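Local coordinates for protein bacillaene synthase decarboxylase PksI (Bacillus subtilis, PDB 4Q1K) that catalyses the decarboxylation of a PksL-tethered 3-methylglutaconyl group to a 3-methylcrotonyl group during biosynthesis of the antibiotic bacillaene, at residues Gly85-Leu90 against Ser260-Leu265; His44-Ala47 against Glu51-Asp54; Thr98-Thr101 against Leu105-Leu108; Gly127-Gly132 against Ser144-Asn149; Ala174-Ile177 against Ser183-Gly186. The protein carries 1 engineered substitution. One frame throughout, in Å; residues are numbered along the deposited sequence.

Contact 1. Residues Gly85-Leu90 against Ser260-Leu265; sequences GTQEGL and SRIKGL
Ile262 is the residue round which this meeting of two helices is built, and it touches Gln87 and Leu90 with different branches. Its CD1 methyl lies 3.7 Å from Leu90 CB, while its CG2 methyl packs against the aliphatic stem of Gln87, 3.8 Å from CG. Both methyls touch the neighbouring helix, Ile262 itself is buried, and this apolar patch is the close-packed half of the contact. Leu90 also touches Phe155 and Tyr266 of the same chain, and its side chain lies about 7 Å from that of the active-site residue His249.

In this member of the crotonase family, the short helix 87-94 is thereby packed against helix 256-265 near the C-terminus. The first of these begins with a classical N-cap: Thr86 OG1 accepts from Gly89 N at 2.9 Å, which fixes the start of the helix just before Gln87.

Toward solvent the packing gives way to a single polar link. Gln87 runs out fully extended, CG anti to the backbone nitrogen (chi1 -178°), and passes Ile262 in the opposite sense so that its amide reaches the helix backbone. NE2 donates to Ile262 O at 3.0 Å, but the bond is bent, with an angle of 141° at the hydrogen. The donor also stands above the carbonyl plane, 35° out of it. The same NE2 also comes within 3.5 Å of Lys263 CA, whereas the Lys263 side chain starts away from the contact and is exposed.

Contact 2. Residues His44-Ala47 against Glu51-Asp54; sequences HKNA and ELTD
A type I' beta turn from His44 to Ala47, closed by a bond of 2.8 Å from Ala47 N to His44 O, presents Asn46 and Ala47 to the opening turns of helix 50-65, where Leu52 meets them; the CA atoms of Asn46 and Leu52 are 7.2 Å apart. Lys45 and Asn46 take the positive phi values that such a turn requires.

Leu52 is the side chain that meets the turn. With CG opposite the backbone nitrogen (chi1 -176°), its CD2 methyl is carried down onto two successive carbonyl oxygens of the turn. CD2 lies 3.3 Å from Ala47 O and 3.5 Å from Asn46 O, an apolar branch set against polar backbone. At the margin, the His44 imidazole and the Glu51 carboxylate come near each other without pairing: CE1 is 4.4 Å from OE1, approached obliquely to the ring, and ND1 remains 5.0 Å from the same oxygen. Any attraction between them would be long-range and would depend on the charge of the histidine.

Outside the pair, Lys45 O accepts from Ser83 OG, and Asn46 shares backbone bonding with Ser83, so the turn is also bonded to that residue. Ser49 OG bonds Leu52 N at the beginning of the helix. The arrangement belongs to a beta-alpha-beta crossover: helix 50-65 joins the parallel neighbours 34-39 and 71-75, and this turn leads from the first strand into the helix.

Contact 3. Residues Thr98-Thr101 against Leu105-Leu108; sequences TKFT and LYSL
Phe100 and Tyr106 meet as an offset edge-to-face pair, the edge of the phenylalanine directed at the face of the tyrosine. Their planes are inclined at 67° and their centroids lie 5.7 Å apart, so the overlap is displaced: the nearest atoms are Phe100 CE1 and Tyr106 CE1, at 3.8 Å. The two side chains cross at about a right angle, in keeping with the way the Phe100 edge is presented to Tyr106.

Thr101 completes the group. Its CG2 methyl comes within 3.7 Å of Tyr106 OH and also lies over one face of the Phe100 ring, offset toward the rim, so one methyl serves both aromatic neighbours. A water joins the backbones beside the rings: it accepts from Leu105 N at 2.9 Å and gives a weak bond to Phe100 O.

Helix 220-252 packs on the same cluster, Ile242 touching both Thr101 and Tyr106. From that helix His249 also brings its ring to Phe100, with planes nearly perpendicular. The loop between helices 87-94 and 108-111 thereby sets Phe100 directly against the active-site histidine, with Tyr106 packed beside it as its aromatic neighbour.

Contact 4. Residues Gly127-Gly132 against Ser144-Asn149; sequences GGFVMG and SVYTAN
Packing of helix 127-133 on the small three-stranded sheet 123-125, 145-147 and 183-185 is carried here by Phe129 and Tyr146. The Phe129 ring projects from the helix with CG anti to the backbone nitrogen (chi1 -178°), which sends it straight at the strand. Tyr146 CB sits over one face of that ring in a CH-pi contact, 4.1 Å from the centroid and 21° off the normal. The same methylene is 3.8 Å from Phe129 CE1.

The two rings themselves neither stack nor meet edge to face: their planes are at 37° and the side chains cross at about a right angle, with Phe129 CD1 and Tyr146 CD1 3.9 Å apart. The glycine-rich start of helix 127-133, just before Phe129, corresponds to the region that commonly supplies an oxyanion-hole amide in crotonase-family enzymes, and a similar role is plausible here.

On the same side of the ring, strand backbone follows: CD2 of Phe129 is 3.7 Å from Thr147 O. The phenol of Tyr146 leads away from Phe129 and is gripped by main chain beyond the pair: OH is hydrogen-bonded to Met120 O and to Ser141 N, neighbours in the large sheet, which gives this buried hydroxyl two partners.

Contact 5. Residues Ala174-Ile177 against Ser183-Gly186; sequences AQEI and SYRG
Tyr184 gives up the most surface here, reaching from strand 183-185 across to helix 171-180, where Glu176 and Ile177 receive it. Its hydroxyl donates a short hydrogen bond to Glu176, OH to OE2 at 2.6 Å. The oxygen is met on its anti side, 15° from the carboxylate plane, and lies at the edge of the phenol ring and in its plane. The carboxylate is tilted 27° from the ring plane.

Glu176 reaches this position as a fully extended chain, CG opposite the backbone nitrogen (chi1 178°). Its OE2 also forms a salt bridge with Arg192 NH1, an additional charge that would be expected to favour the ionised carboxylate. A water ties the hydroxyl back to the helix, donating at 2.8 Å to Tyr184 OH and at 2.8 Å to Glu176 O, so the phenol oxygen gives one bond and receives another.

Ile177 supplies the apolar support. Its CG1 meets the ring obliquely, 3.9 Å from Tyr184 CE1, and Ile177 also touches Val165 and Leu169 of helix 161-169. Backbone bonds from Tyr184 to Tyr146 hold its strand in the sheet. In this part of the crotonase fold, after helix 171-180 the chain turns across into strand 183-185, the outer strand of the three-stranded sheet, antiparallel to 145-147, and Tyr184 ties that strand back to the helix.

Overall arrangement
Contact 2 comes first along the chain; contact 1 then opens, and contacts 3, 4 and 5 follow one another in the stretch between its two segments. Contacts 4 and 5 are the closest neighbours, their centres about 9 Å apart, because strands 145-147 and 183-185 lie side by side in one sheet. Leu105 links contact 3 to Thr53 of contact 2 and to Met131 of contact 4, while Thr86 of contact 1 rests on Ala47. Contacts 2 and 5 lie about 23 Å apart, centre to centre. Contacts 1 and 3 bring helix 87-94 and the loop that follows it near His249, on helix 220-252, much later in the chain of this crotonase-like domain.

Contact 1. Residues Gly85-Leu90 against Ser260-Leu265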
# COMPACT_ATOMS: atom_id res chain seq x y z
N GLY B 85 14.27 8.49 21.65
CA GLY B 85 15.36 9.37 22.21
C GLY B 85 15.09 9.63 23.70
O GLY B 85 13.95 9.79 24.10
N THR B 86 16.11 9.72 24.55
CA THR B 86 15.88 10.21 25.90
C THR B 86 15.60 11.74 25.85
O THR B 86 15.88 12.39 24.80
CB THR B 86 17.12 9.99 26.79
OG1 THR B 86 18.21 10.72 26.21
CG2 THR B 86 17.49 8.44 26.80
N GLN B 87 15.12 12.29 26.98
CA GLN B 87 14.81 13.72 27.03
C GLN B 87 16.14 14.47 26.81
O GLN B 87 16.23 15.41 26.02
CB GLN B 87 14.15 14.03 28.34
CG GLN B 87 13.74 15.50 28.44
CD GLN B 87 12.94 15.77 29.72
OE1 GLN B 87 13.13 15.10 30.71
NE2 GLN B 87 12.03 16.71 29.69
N GLU B 88 17.19 13.99 27.47
CA GLU B 88 18.50 14.66 27.36
C GLU B 88 19.05 14.54 25.93
O GLU B 88 19.55 15.52 25.35
CB GLU B 88 19.48 14.07 28.39
CG GLU B 88 20.89 14.61 28.32
CD GLU B 88 21.03 16.09 28.75
OE1 GLU B 88 20.02 16.86 28.89
OE2 GLU B 88 22.21 16.51 28.94
N GLY B 89 18.91 13.35 25.33
CA GLY B 89 19.27 13.17 23.91
C GLY B 89 18.59 14.16 22.99
O GLY B 89 19.21 14.74 22.08
N LEU B 90 17.28 14.31 23.17
CA LEU B 90 16.56 15.24 22.28
C LEU B 90 16.97 16.69 22.53
O LEU B 90 17.07 17.50 21.59
CB LEU B 90 15.03 15.11 22.51
CG LEU B 90 14.51 13.70 22.10
CD1 LEU B 90 13.07 13.71 22.51
CD2 LEU B 90 14.68 13.46 20.61
N SER B 260 11.07 24.02 24.86
CA SER B 260 9.94 24.11 25.79
C SER B 260 9.08 22.86 25.70
O SER B 260 8.64 22.36 26.72
CB SER B 260 9.01 25.27 25.42
OG SER B 260 9.73 26.45 25.60
N ARG B 261 8.78 22.43 24.48
CA ARG B 261 7.94 21.18 24.34
C ARG B 261 8.63 19.91 24.86
O ARG B 261 7.99 19.06 25.44
CB ARG B 261 7.48 20.97 22.89
CG ARG B 261 6.58 22.09 22.40
CD ARG B 261 6.58 22.05 20.89
NE ARG B 261 5.74 23.10 20.29
CZ ARG B 261 4.54 22.88 19.78
NH1 ARG B 261 4.06 21.62 19.74
NH2 ARG B 261 3.83 23.92 19.27
N ILE B 262 9.93 19.77 24.59
CA ILE B 262 10.64 18.59 25.11
C ILE B 262 10.62 18.62 26.62
O ILE B 262 10.44 17.60 27.26
CB ILE B 262 12.11 18.52 24.62
CG1 ILE B 262 12.16 18.39 23.09
CG2 ILE B 262 12.90 17.42 25.31
CD1 ILE B 262 13.57 18.54 22.53
N LYS B 263 10.87 19.79 27.21
CA LYS B 263 10.88 19.82 28.66
C LYS B 263 9.53 19.69 29.22
O LYS B 263 9.38 19.03 30.25
CB LYS B 263 11.50 21.14 29.14
CG LYS B 263 12.99 21.07 28.98
CD LYS B 263 13.64 22.10 29.85
CE LYS B 263 13.98 23.30 29.03
NZ LYS B 263 14.85 24.22 29.84
N GLY B 264 8.53 20.27 28.53
CA GLY B 264 7.14 20.25 29.01
C GLY B 264 6.40 18.95 28.81
O GLY B 264 5.57 18.57 29.64
N LEU B 265 6.62 18.30 27.67
CA LEU B 265 5.66 17.24 27.25
C LEU B 265 6.31 15.85 27.25
O LEU B 265 5.64 14.85 26.90
CB LEU B 265 5.14 17.53 25.79
CG LEU B 265 4.56 18.95 25.58
CD1 LEU B 265 4.14 19.17 24.14
CD2 LEU B 265 3.42 19.16 26.53

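Contact 2. Residues His44-Ala47 against Glu51-Asp54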
# COMPACT_ATOMS: atom_id res chain seq x y z
N HIS B 44 15.79 3.26 31.84
CA HIS B 44 15.27 4.17 30.85
C HIS B 44 14.06 3.68 30.04
O HIS B 44 13.74 4.26 28.99
CB HIS B 44 16.33 4.55 29.89
CG HIS B 44 17.49 5.24 30.55
ND1 HIS B 44 18.46 4.55 31.26
CD2 HIS B 44 17.84 6.56 30.60
CE1 HIS B 44 19.35 5.41 31.73
NE2 HIS B 44 19.00 6.63 31.35
N LYS B 45 13.42 2.60 30.47
CA LYS B 45 12.29 2.03 29.70
C LYS B 45 12.67 1.82 28.23
O LYS B 45 11.88 2.09 27.30
CB LYS B 45 11.08 2.95 29.83
CG LYS B 45 10.67 3.10 31.30
CD LYS B 45 10.25 4.53 31.56
CE LYS B 45 8.76 4.60 31.82
NZ LYS B 45 8.52 4.28 33.26
N ASN B 46 13.89 1.33 28.00
CA ASN B 46 14.34 1.12 26.60
C ASN B 46 14.40 2.35 25.74
O ASN B 46 14.39 2.28 24.50
CB ASN B 46 13.52 -0.03 25.91
CG ASN B 46 13.95 -1.40 26.36
OD1 ASN B 46 13.32 -2.42 25.96
ND2 ASN B 46 14.98 -1.47 27.20
N ALA B 47 14.50 3.55 26.37
CA ALA B 47 14.85 4.72 25.59
C ALA B 47 16.36 4.57 25.27
O ALA B 47 17.04 3.75 25.95
CB ALA B 47 14.53 6.01 26.33
N GLU B 51 23.97 3.67 27.14
CA GLU B 51 24.28 2.23 27.38
C GLU B 51 23.51 1.37 26.33
O GLU B 51 24.08 0.41 25.73
CB GLU B 51 23.88 1.82 28.78
CG GLU B 51 24.80 2.41 29.89
CD GLU B 51 24.42 3.86 30.27
OE1 GLU B 51 23.28 4.39 29.97
OE2 GLU B 51 25.31 4.54 30.88
N LEU B 52 22.24 1.70 26.14
CA LEU B 52 21.40 0.93 25.20
C LEU B 52 21.94 1.12 23.82
O LEU B 52 22.01 0.18 23.03
CB LEU B 52 19.88 1.29 25.29
CG LEU B 52 19.00 0.39 24.37
CD1 LEU B 52 19.08 -1.10 24.76
CD2 LEU B 52 17.53 0.85 24.47
N THR B 53 22.32 2.34 23.50
CA THR B 53 22.87 2.65 22.18
C THR B 53 24.15 1.81 21.92
O THR B 53 24.26 1.10 20.89
CB THR B 53 23.20 4.17 22.11
OG1 THR B 53 21.96 4.89 22.19
CG2 THR B 53 23.95 4.52 20.80
N ASP B 54 25.12 1.87 22.84
CA ASP B 54 26.35 1.08 22.68
C ASP B 54 26.06 -0.45 22.63
O ASP B 54 26.66 -1.16 21.82
CB ASP B 54 27.32 1.28 23.86
CG ASP B 54 27.85 2.71 24.01
OD1 ASP B 54 27.83 3.47 23.02
OD2 ASP B 54 28.32 3.03 25.15

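Contact 3. Residues Thr98-Thr101 against Leu105-Leu108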
# COMPACT_ATOMS: atom_id res chain seq x y z
N THR B 98 24.41 17.71 18.87
CA THR B 98 24.45 16.39 18.27
C THR B 98 23.37 16.40 17.19
O THR B 98 22.54 17.33 17.12
CB THR B 98 24.05 15.31 19.33
OG1 THR B 98 22.74 15.59 19.85
CG2 THR B 98 25.02 15.30 20.53
N LYS B 99 23.44 15.42 16.30
CA LYS B 99 22.45 15.19 15.25
C LYS B 99 21.99 13.72 15.35
O LYS B 99 22.71 12.88 15.94
CB LYS B 99 23.01 15.48 13.87
CG LYS B 99 23.97 16.64 13.73
CD LYS B 99 24.19 16.97 12.26
CE LYS B 99 24.73 15.78 11.49
NZ LYS B 99 26.13 15.41 11.88
N PHE B 100 20.80 13.41 14.81
CA PHE B 100 20.25 12.03 15.01
C PHE B 100 21.10 10.98 14.33
O PHE B 100 21.08 9.82 14.72
CB PHE B 100 18.75 11.97 14.56
CG PHE B 100 18.54 11.81 13.06
CD1 PHE B 100 18.69 10.57 12.47
CD2 PHE B 100 18.07 12.87 12.25
CE1 PHE B 100 18.46 10.42 11.08
CE2 PHE B 100 17.82 12.71 10.90
CZ PHE B 100 18.05 11.48 10.29
N THR B 101 21.85 11.38 13.31
CA THR B 101 22.73 10.45 12.60
C THR B 101 24.04 10.14 13.40
O THR B 101 24.77 9.27 12.95
CB THR B 101 23.12 10.99 11.21
OG1 THR B 101 23.53 12.34 11.36
CG2 THR B 101 21.98 10.98 10.28
N LEU B 105 21.08 3.98 15.14
CA LEU B 105 20.40 2.82 15.65
C LEU B 105 19.23 2.56 14.69
O LEU B 105 18.72 1.46 14.65
CB LEU B 105 19.87 3.06 17.06
CG LEU B 105 20.92 3.49 18.09
CD1 LEU B 105 20.30 4.02 19.39
CD2 LEU B 105 21.78 2.25 18.34
N TYR B 106 18.81 3.56 13.92
CA TYR B 106 17.56 3.38 13.13
C TYR B 106 17.68 2.27 12.11
O TYR B 106 16.70 1.58 11.85
CB TYR B 106 17.13 4.67 12.39
CG TYR B 106 18.23 5.39 11.65
CD1 TYR B 106 19.03 6.33 12.32
CD2 TYR B 106 18.42 5.18 10.27
CE1 TYR B 106 20.03 7.00 11.66
CE2 TYR B 106 19.43 5.83 9.61
CZ TYR B 106 20.21 6.76 10.34
OH TYR B 106 21.23 7.42 9.73
N SER B 107 18.87 2.08 11.55
CA SER B 107 18.98 1.17 10.40
C SER B 107 19.63 -0.16 10.79
O SER B 107 20.00 -0.94 9.95
CB SER B 107 19.71 1.79 9.25
OG SER B 107 21.08 2.02 9.53
N LEU B 108 19.80 -0.42 12.09
CA LEU B 108 20.36 -1.70 12.49
C LEU B 108 19.74 -2.90 11.80
O LEU B 108 20.49 -3.80 11.38
CB LEU B 108 20.21 -1.93 14.02
CG LEU B 108 21.08 -0.99 14.92
CD1 LEU B 108 20.61 -1.13 16.36
CD2 LEU B 108 22.55 -1.33 14.80
O HOH W 1 20.25 6.70 15.49

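Contact 4. Residues Gly127-Gly132 against Ser144-Asn149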
# COMPACT_ATOMS: atom_id res chain seq x y z
N GLY B 127 11.71 7.20 17.94
CA GLY B 127 12.84 6.44 17.35
C GLY B 127 12.78 4.94 17.61
O GLY B 127 13.28 4.16 16.76
N GLY B 128 12.23 4.57 18.78
CA GLY B 128 12.06 3.17 19.18
C GLY B 128 11.11 2.43 18.20
O GLY B 128 11.42 1.31 17.74
N PHE B 129 9.99 3.06 17.83
CA PHE B 129 9.04 2.52 16.82
C PHE B 129 9.70 2.45 15.48
O PHE B 129 9.65 1.41 14.78
CB PHE B 129 7.82 3.43 16.80
CG PHE B 129 6.69 3.00 15.85
CD1 PHE B 129 6.19 1.70 15.85
CD2 PHE B 129 6.04 3.97 15.09
CE1 PHE B 129 5.15 1.35 14.98
CE2 PHE B 129 4.97 3.65 14.22
CZ PHE B 129 4.52 2.31 14.21
N VAL B 130 10.39 3.53 15.08
CA VAL B 130 10.97 3.55 13.75
C VAL B 130 12.09 2.47 13.61
O VAL B 130 12.18 1.79 12.56
CB VAL B 130 11.59 4.98 13.51
CG1 VAL B 130 12.46 4.97 12.24
CG2 VAL B 130 10.37 5.92 13.52
N MET B 131 12.91 2.33 14.66
CA MET B 131 13.95 1.29 14.60
C MET B 131 13.33 -0.09 14.34
O MET B 131 13.89 -0.89 13.53
CB MET B 131 14.78 1.26 15.91
CG MET B 131 15.71 0.03 15.91
SD MET B 131 16.57 0.00 17.54
CE MET B 131 15.18 -0.42 18.60
N GLY B 132 12.16 -0.38 14.96
CA GLY B 132 11.49 -1.65 14.78
C GLY B 132 10.93 -1.79 13.37
O GLY B 132 10.98 -2.86 12.82
N SER B 144 -0.39 -2.45 23.49
CA SER B 144 0.71 -1.46 23.56
C SER B 144 0.44 -0.24 22.73
O SER B 144 -0.37 -0.31 21.72
CB SER B 144 1.97 -2.14 23.07
OG SER B 144 2.30 -3.18 24.06
N VAL B 145 1.18 0.83 23.02
CA VAL B 145 1.07 2.12 22.30
C VAL B 145 2.20 2.32 21.30
O VAL B 145 3.33 1.99 21.60
CB VAL B 145 0.98 3.26 23.29
CG1 VAL B 145 1.01 4.58 22.55
CG2 VAL B 145 -0.38 3.14 23.99
N TYR B 146 1.86 2.76 20.09
CA TYR B 146 2.88 3.00 19.01
C TYR B 146 2.72 4.42 18.56
O TYR B 146 1.61 4.87 18.31
CB TYR B 146 2.74 2.02 17.85
CG TYR B 146 2.91 0.59 18.41
CD1 TYR B 146 4.17 0.09 18.72
CD2 TYR B 146 1.77 -0.21 18.68
CE1 TYR B 146 4.31 -1.17 19.35
CE2 TYR B 146 1.89 -1.46 19.27
CZ TYR B 146 3.18 -1.91 19.65
OH TYR B 146 3.35 -3.13 20.19
N THR B 147 3.83 5.16 18.45
CA THR B 147 3.63 6.55 17.97
C THR B 147 4.94 7.00 17.28
O THR B 147 6.02 6.63 17.70
CB THR B 147 3.29 7.49 19.13
OG1 THR B 147 3.28 8.84 18.69
CG2 THR B 147 4.38 7.42 20.21
N ALA B 148 4.82 7.78 16.21
CA ALA B 148 6.04 8.49 15.68
C ALA B 148 5.85 9.90 16.18
O ALA B 148 5.17 10.75 15.50
CB ALA B 148 5.98 8.44 14.15
N ASN B 149 6.21 10.10 17.45
CA ASN B 149 5.76 11.34 18.17
C ASN B 149 6.64 12.63 18.02
O ASN B 149 6.31 13.59 18.67
CB ASN B 149 5.54 11.03 19.65
CG ASN B 149 6.80 10.71 20.39
OD1 ASN B 149 7.87 10.50 19.79
ND2 ASN B 149 6.71 10.66 21.73

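Contact 5. Residues Ala174-Ile177 against Ser183-Gly186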
# COMPACT_ATOMS: atom_id res chain seq x y z
N ALA B 174 0.67 6.73 6.76
CA ALA B 174 1.87 7.45 7.16
C ALA B 174 1.66 8.97 7.27
O ALA B 174 2.32 9.59 8.11
CB ALA B 174 3.07 7.14 6.23
N GLN B 175 0.85 9.57 6.37
CA GLN B 175 0.69 11.03 6.45
C GLN B 175 0.17 11.37 7.87
O GLN B 175 0.61 12.31 8.47
CB GLN B 175 -0.32 11.58 5.45
CG GLN B 175 -0.09 11.18 4.00
CD GLN B 175 1.37 11.46 3.60
OE1 GLN B 175 2.28 10.56 3.65
NE2 GLN B 175 1.62 12.70 3.29
N GLU B 176 -0.89 10.64 8.29
CA GLU B 176 -1.53 10.97 9.53
C GLU B 176 -0.56 10.70 10.67
O GLU B 176 -0.42 11.51 11.61
CB GLU B 176 -2.77 10.00 9.61
CG GLU B 176 -3.54 10.19 10.88
CD GLU B 176 -4.65 9.12 10.99
OE1 GLU B 176 -5.40 8.98 10.01
OE2 GLU B 176 -4.74 8.44 12.03
N ILE B 177 0.07 9.51 10.63
CA ILE B 177 1.03 9.18 11.71
C ILE B 177 2.16 10.19 11.87
O ILE B 177 2.48 10.61 12.99
CB ILE B 177 1.67 7.77 11.47
CG1 ILE B 177 0.56 6.72 11.76
CG2 ILE B 177 2.98 7.50 12.28
CD1 ILE B 177 0.92 5.27 11.24
N SER B 183 -0.80 8.89 19.18
CA SER B 183 -0.52 7.57 19.77
C SER B 183 -1.59 6.57 19.41
O SER B 183 -2.78 6.87 19.57
CB SER B 183 -0.53 7.68 21.28
OG SER B 183 0.71 8.34 21.65
N TYR B 184 -1.20 5.38 18.96
CA TYR B 184 -2.16 4.34 18.57
C TYR B 184 -1.92 3.07 19.32
O TYR B 184 -0.79 2.61 19.35
CB TYR B 184 -1.91 3.99 17.11
CG TYR B 184 -2.09 5.16 16.17
CD1 TYR B 184 -1.10 6.11 15.97
CD2 TYR B 184 -3.28 5.31 15.46
CE1 TYR B 184 -1.33 7.24 15.11
CE2 TYR B 184 -3.48 6.42 14.60
CZ TYR B 184 -2.48 7.36 14.42
OH TYR B 184 -2.72 8.43 13.61
N ARG B 185 -2.97 2.51 19.93
CA ARG B 185 -2.82 1.10 20.38
C ARG B 185 -2.55 0.18 19.23
O ARG B 185 -2.99 0.44 18.13
CB ARG B 185 -4.09 0.60 21.13
CG ARG B 185 -4.39 1.45 22.36
CD ARG B 185 -3.61 1.01 23.59
NE ARG B 185 -3.68 2.08 24.59
CZ ARG B 185 -3.05 2.10 25.76
NH1 ARG B 185 -2.27 1.07 26.12
NH2 ARG B 185 -3.19 3.16 26.56
N GLY B 186 -1.92 -0.98 19.49
CA GLY B 186 -1.77 -1.94 18.38
C GLY B 186 -3.12 -2.32 17.81
O GLY B 186 -3.26 -2.51 16.55
O HOH W 2 -1.09 10.67 14.16